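BIFUNCTIONAL PROTEIN Proline utilization A (PutA) (Corynebacterium freiburgense, PDB 5UX5) catalyses both steps of proline oxidation to glutamate, pairing an FAD-dependent proline dehydrogenase with an NAD-dependent L-glutamate-γ-semialdehyde dehydrogenase in one polypeptide. Local coordinates at residues A195-E207 against S472-R484. Residues are numbered along the deposited sequence; the frame is centred on the assembly and turned at random.
Sequences AQLNPWDIDGNTE and SDPALLSTLEWAR
The indole of W200 meets P474 face-on: P474 CB stands 3.9 Å from the centroid of the six-membered ring, only 10° off its normal, a CH-pi contact to which proline's firm, slightly polarised methylene groups are well suited. P474 CG continues the cover at 3.7 Å from W200 CE2, and its other neighbour is the ring of P199, which lies alongside it. Two carbons come to the edge of the indole, S472 CB and A483 CB (3.7 Å from W200 CE3), the small alanine letting the broad ring lie close to helix 477-484, while T479 CG2 approaches obliquely. With W200 CG anti to the carbonyl carbon, the indole is swung toward this helix; I550 and A551 of helix 550-574 touch it too. The tryptophan projects from the loop between helix 190-193 and helix 202-221 of the proline dehydrogenase barrel, a TIM-barrel relative, onto a segment that probably belongs to the connection between the barrel and the aldehyde dehydrogenase part. Further along the chain, I202 packs its CB 4.1 Å from L480 CD1 and its CD1 against L477 CD2, branched aliphatic chains meeting between two helix segments whose directions differ by 103°. The charged pair is D203 with R484, the arginine exposed to solvent. Its long arm, extended from CG to NE, brings R484 NE to 3.5 Å from D203 OD2, a long salt bridge with carboxylate and guanidinium planes 16° apart. D203 OD1 also pairs with R244 of helix 239-251, and E481 OE2 bridges R484 NH1.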
loop_
_atom_site.group_PDB
_atom_site.type_symbol
_atom_site.label_atom_id
_atom_site.label_comp_id
_atom_site.label_asym_id
_atom_site.label_seq_id
_atom_site.Cartn_x
_atom_site.Cartn_y
_atom_site.Cartn_z
ATOM N N ALA A 195 -14.262 9.368 -9.549
ATOM C CA ALA A 195 -13.396 9.210 -8.398
ATOM C C ALA A 195 -13.076 7.740 -8.202
ATOM O O ALA A 195 -13.827 6.866 -8.635
ATOM C CB ALA A 195 -14.034 9.770 -7.138
ATOM N N GLN A 196 -11.945 7.483 -7.521
ATOM C CA GLN A 196 -11.483 6.126 -7.204
ATOM C C GLN A 196 -11.364 5.253 -8.451
ATOM O O GLN A 196 -11.773 4.093 -8.460
ATOM C CB GLN A 196 -12.406 5.467 -6.177
ATOM C CG GLN A 196 -12.403 6.128 -4.792
ATOM C CD GLN A 196 -13.478 5.591 -3.840
ATOM O OE1 GLN A 196 -14.081 4.547 -4.073
ATOM N NE2 GLN A 196 -13.699 6.308 -2.748
ATOM N N LEU A 197 -10.815 5.825 -9.525
ATOM C CA LEU A 197 -10.612 5.095 -10.773
ATOM C C LEU A 197 -9.940 3.742 -10.540
ATOM O O LEU A 197 -8.769 3.679 -10.150
ATOM C CB LEU A 197 -9.806 5.953 -11.747
ATOM C CG LEU A 197 -10.092 5.831 -13.243
ATOM C CD1 LEU A 197 -11.585 5.730 -13.534
ATOM C CD2 LEU A 197 -9.466 7.027 -13.971
ATOM N N ASN A 198 -10.685 2.665 -10.736
ATOM C CA ASN A 198 -10.192 1.312 -10.495
ATOM C C ASN A 198 -9.228 0.847 -11.583
ATOM O O ASN A 198 -9.673 0.540 -12.695
ATOM C CB ASN A 198 -11.365 0.359 -10.409
ATOM C CG ASN A 198 -10.947 -1.079 -10.149
ATOM O OD1 ASN A 198 -9.752 -1.414 -9.993
ATOM N ND2 ASN A 198 -11.956 -1.952 -10.080
ATOM N N PRO A 199 -7.935 0.694 -11.288
ATOM C CA PRO A 199 -6.963 0.380 -12.348
ATOM C C PRO A 199 -7.126 -0.988 -12.966
ATOM O O PRO A 199 -6.422 -1.273 -13.944
ATOM C CB PRO A 199 -5.618 0.472 -11.633
ATOM C CG PRO A 199 -5.949 0.071 -10.224
ATOM C CD PRO A 199 -7.335 0.632 -9.943
ATOM N N TRP A 200 -7.972 -1.862 -12.425
ATOM C CA TRP A 200 -8.115 -3.199 -12.993
ATOM C C TRP A 200 -9.270 -3.318 -13.972
ATOM O O TRP A 200 -9.406 -4.360 -14.623
ATOM C CB TRP A 200 -8.298 -4.239 -11.881
ATOM C CG TRP A 200 -7.047 -4.421 -11.067
ATOM C CD1 TRP A 200 -6.735 -3.783 -9.908
ATOM C CD2 TRP A 200 -5.950 -5.280 -11.361
ATOM N NE1 TRP A 200 -5.522 -4.195 -9.455
ATOM C CE2 TRP A 200 -5.005 -5.111 -10.328
ATOM C CE3 TRP A 200 -5.671 -6.177 -12.396
ATOM C CZ2 TRP A 200 -3.776 -5.793 -10.304
ATOM C CZ3 TRP A 200 -4.454 -6.862 -12.368
ATOM C CH2 TRP A 200 -3.522 -6.662 -11.324
ATOM N N ASP A 201 -10.090 -2.285 -14.110
ATOM C CA ASP A 201 -11.293 -2.345 -14.927
ATOM C C ASP A 201 -11.211 -1.238 -15.965
ATOM O O ASP A 201 -11.904 -0.227 -15.847
ATOM C CB ASP A 201 -12.540 -2.207 -14.056
ATOM C CG ASP A 201 -13.835 -2.390 -14.847
ATOM O OD1 ASP A 201 -13.780 -3.074 -15.895
ATOM O OD2 ASP A 201 -14.900 -1.858 -14.426
ATOM N N ILE A 202 -10.365 -1.431 -16.985
ATOM C CA ILE A 202 -10.219 -0.387 -17.997
ATOM C C ILE A 202 -11.484 -0.275 -18.842
ATOM O O ILE A 202 -11.948 0.835 -19.095
ATOM C CB ILE A 202 -8.970 -0.627 -18.877
ATOM C CG1 ILE A 202 -8.640 0.638 -19.652
ATOM C CG2 ILE A 202 -9.175 -1.713 -19.885
ATOM C CD1 ILE A 202 -7.323 0.586 -20.347
ATOM N N ASP A 203 -12.135 -1.414 -19.161
ATOM C CA ASP A 203 -13.350 -1.409 -19.985
ATOM C C ASP A 203 -14.466 -0.649 -19.290
ATOM O O ASP A 203 -15.155 0.171 -19.906
ATOM C CB ASP A 203 -13.848 -2.836 -20.287
ATOM C CG ASP A 203 -12.836 -3.719 -21.039
ATOM O OD1 ASP A 203 -11.860 -3.221 -21.634
ATOM O OD2 ASP A 203 -13.046 -4.950 -21.056
ATOM N N GLY A 204 -14.661 -0.925 -17.999
ATOM C CA GLY A 204 -15.715 -0.272 -17.252
ATOM C C GLY A 204 -15.409 1.181 -16.980
ATOM O O GLY A 204 -16.300 2.032 -17.014
ATOM N N ASN A 205 -14.153 1.485 -16.685
ATOM C CA ASN A 205 -13.788 2.876 -16.477
ATOM C C ASN A 205 -14.033 3.690 -17.738
ATOM O O ASN A 205 -14.517 4.827 -17.663
ATOM C CB ASN A 205 -12.336 2.968 -16.018
ATOM C CG ASN A 205 -12.126 2.389 -14.623
ATOM O OD1 ASN A 205 -12.981 1.686 -14.086
ATOM N ND2 ASN A 205 -10.987 2.687 -14.032
ATOM N N THR A 206 -13.722 3.112 -18.909
ATOM C CA THR A 206 -13.935 3.805 -20.180
ATOM C C THR A 206 -15.403 4.134 -20.378
ATOM O O THR A 206 -15.750 5.264 -20.732
ATOM C CB THR A 206 -13.438 2.972 -21.359
ATOM O OG1 THR A 206 -12.023 2.786 -21.268
ATOM C CG2 THR A 206 -13.723 3.704 -22.636
ATOM N N GLU A 207 -16.282 3.149 -20.146
ATOM C CA GLU A 207 -17.708 3.353 -20.361
ATOM C C GLU A 207 -18.261 4.367 -19.378
ATOM O O GLU A 207 -19.089 5.203 -19.738
ATOM C CB GLU A 207 -18.454 2.030 -20.234
ATOM C CG GLU A 207 -18.170 1.063 -21.367
ATOM C CD GLU A 207 -18.648 1.567 -22.730
ATOM O OE1 GLU A 207 -19.837 1.940 -22.856
ATOM O OE2 GLU A 207 -17.830 1.592 -23.676
ATOM N N SER A 472 1.681 -7.323 -9.188
ATOM C CA SER A 472 1.248 -7.171 -10.566
ATOM C C SER A 472 0.957 -5.697 -10.864
ATOM O O SER A 472 0.391 -4.993 -10.035
ATOM C CB SER A 472 0.022 -8.051 -10.802
ATOM O OG SER A 472 0.309 -9.413 -10.497
ATOM N N ASP A 473 1.358 -5.223 -12.058
ATOM C CA ASP A 473 1.223 -3.813 -12.410
ATOM C C ASP A 473 0.052 -3.607 -13.381
ATOM O O ASP A 473 0.202 -3.843 -14.588
ATOM C CB ASP A 473 2.528 -3.299 -13.031
ATOM C CG ASP A 473 2.541 -1.780 -13.232
ATOM O OD1 ASP A 473 1.476 -1.136 -13.089
ATOM O OD2 ASP A 473 3.629 -1.223 -13.529
ATOM N N PRO A 474 -1.109 -3.124 -12.924
ATOM C CA PRO A 474 -2.225 -2.883 -13.857
ATOM C C PRO A 474 -2.032 -1.667 -14.756
ATOM O O PRO A 474 -2.937 -1.349 -15.547
ATOM C CB PRO A 474 -3.438 -2.710 -12.935
ATOM C CG PRO A 474 -2.862 -2.332 -11.596
ATOM C CD PRO A 474 -1.456 -2.848 -11.521
ATOM N N ALA A 475 -0.892 -0.968 -14.659
ATOM C CA ALA A 475 -0.586 0.054 -15.655
ATOM C C ALA A 475 -0.145 -0.555 -16.980
ATOM O O ALA A 475 -0.266 0.098 -18.016
ATOM C CB ALA A 475 0.501 1.004 -15.150
ATOM N N LEU A 476 0.329 -1.791 -16.983
ATOM C CA LEU A 476 0.625 -2.476 -18.229
ATOM C C LEU A 476 -0.649 -3.085 -18.819
ATOM O O LEU A 476 -1.399 -3.761 -18.113
ATOM C CB LEU A 476 1.650 -3.575 -17.989
ATOM C CG LEU A 476 2.921 -3.172 -17.274
ATOM C CD1 LEU A 476 3.712 -4.455 -17.026
ATOM C CD2 LEU A 476 3.713 -2.132 -18.064
ATOM N N LEU A 477 -0.863 -2.900 -20.135
ATOM C CA LEU A 477 -2.001 -3.544 -20.787
ATOM C C LEU A 477 -1.862 -5.052 -20.815
ATOM O O LEU A 477 -2.878 -5.750 -20.782
ATOM C CB LEU A 477 -2.215 -3.016 -22.210
ATOM C CG LEU A 477 -2.564 -1.532 -22.333
ATOM C CD1 LEU A 477 -2.358 -1.023 -23.720
ATOM C CD2 LEU A 477 -4.007 -1.288 -21.894
ATOM N N SER A 478 -0.636 -5.587 -20.866
ATOM C CA SER A 478 -0.522 -7.044 -20.814
ATOM C C SER A 478 -1.026 -7.592 -19.482
ATOM O O SER A 478 -1.573 -8.702 -19.443
ATOM C CB SER A 478 0.914 -7.514 -21.102
ATOM O OG SER A 478 1.914 -6.781 -20.417
ATOM N N THR A 479 -0.893 -6.812 -18.402
ATOM C CA THR A 479 -1.420 -7.200 -17.093
ATOM C C THR A 479 -2.938 -7.213 -17.096
ATOM O O THR A 479 -3.561 -8.195 -16.669
ATOM C CB THR A 479 -0.919 -6.229 -16.035
ATOM O OG1 THR A 479 0.504 -6.203 -16.076
ATOM C CG2 THR A 479 -1.393 -6.620 -14.643
ATOM N N LEU A 480 -3.551 -6.114 -17.563
ATOM C CA LEU A 480 -5.006 -6.037 -17.710
ATOM C C LEU A 480 -5.543 -7.100 -18.658
ATOM O O LEU A 480 -6.735 -7.417 -18.603
ATOM C CB LEU A 480 -5.430 -4.649 -18.206
ATOM C CG LEU A 480 -5.015 -3.519 -17.258
ATOM C CD1 LEU A 480 -5.329 -2.150 -17.830
ATOM C CD2 LEU A 480 -5.672 -3.709 -15.904
ATOM N N GLU A 481 -4.691 -7.679 -19.504
ATOM C CA GLU A 481 -5.190 -8.693 -20.413
ATOM C C GLU A 481 -5.378 -10.025 -19.696
ATOM O O GLU A 481 -6.431 -10.661 -19.858
ATOM C CB GLU A 481 -4.266 -8.829 -21.628
ATOM C CG GLU A 481 -4.542 -10.035 -22.574
ATOM C CD GLU A 481 -6.007 -10.186 -23.097
ATOM O OE1 GLU A 481 -6.342 -11.303 -23.569
ATOM O OE2 GLU A 481 -6.809 -9.217 -23.077
ATOM N N TRP A 482 -4.387 -10.463 -18.884
ATOM C CA TRP A 482 -4.576 -11.722 -18.164
ATOM C C TRP A 482 -5.519 -11.568 -16.974
ATOM O O TRP A 482 -6.126 -12.559 -16.543
ATOM C CB TRP A 482 -3.228 -12.356 -17.728
ATOM C CG TRP A 482 -2.350 -11.627 -16.709
ATOM C CD1 TRP A 482 -1.107 -11.096 -16.936
ATOM C CD2 TRP A 482 -2.632 -11.393 -15.312
ATOM N NE1 TRP A 482 -0.599 -10.538 -15.778
ATOM C CE2 TRP A 482 -1.515 -10.706 -14.767
ATOM C CE3 TRP A 482 -3.715 -11.695 -14.471
ATOM C CZ2 TRP A 482 -1.460 -10.304 -13.417
ATOM C CZ3 TRP A 482 -3.664 -11.298 -13.138
ATOM C CH2 TRP A 482 -2.541 -10.606 -12.623
ATOM N N ALA A 483 -5.707 -10.344 -16.475
ATOM C CA ALA A 483 -6.707 -10.116 -15.437
ATOM C C ALA A 483 -8.127 -10.399 -15.951
ATOM O O ALA A 483 -8.982 -10.885 -15.194
ATOM C CB ALA A 483 -6.572 -8.681 -14.915
ATOM N N ARG A 484 -8.383 -10.147 -17.238
ATOM C CA ARG A 484 -9.674 -10.482 -17.817
ATOM C C ARG A 484 -9.900 -11.988 -17.893
ATOM O O ARG A 484 -11.042 -12.439 -17.778
ATOM C CB ARG A 484 -9.798 -9.874 -19.211
ATOM C CG ARG A 484 -10.087 -8.381 -19.218
ATOM C CD ARG A 484 -10.165 -7.856 -20.632
ATOM N NE ARG A 484 -9.871 -6.427 -20.715
ATOM C CZ ARG A 484 -8.698 -5.925 -21.098
ATOM N NH1 ARG A 484 -7.711 -6.739 -21.434
ATOM N NH2 ARG A 484 -8.509 -4.612 -21.156
#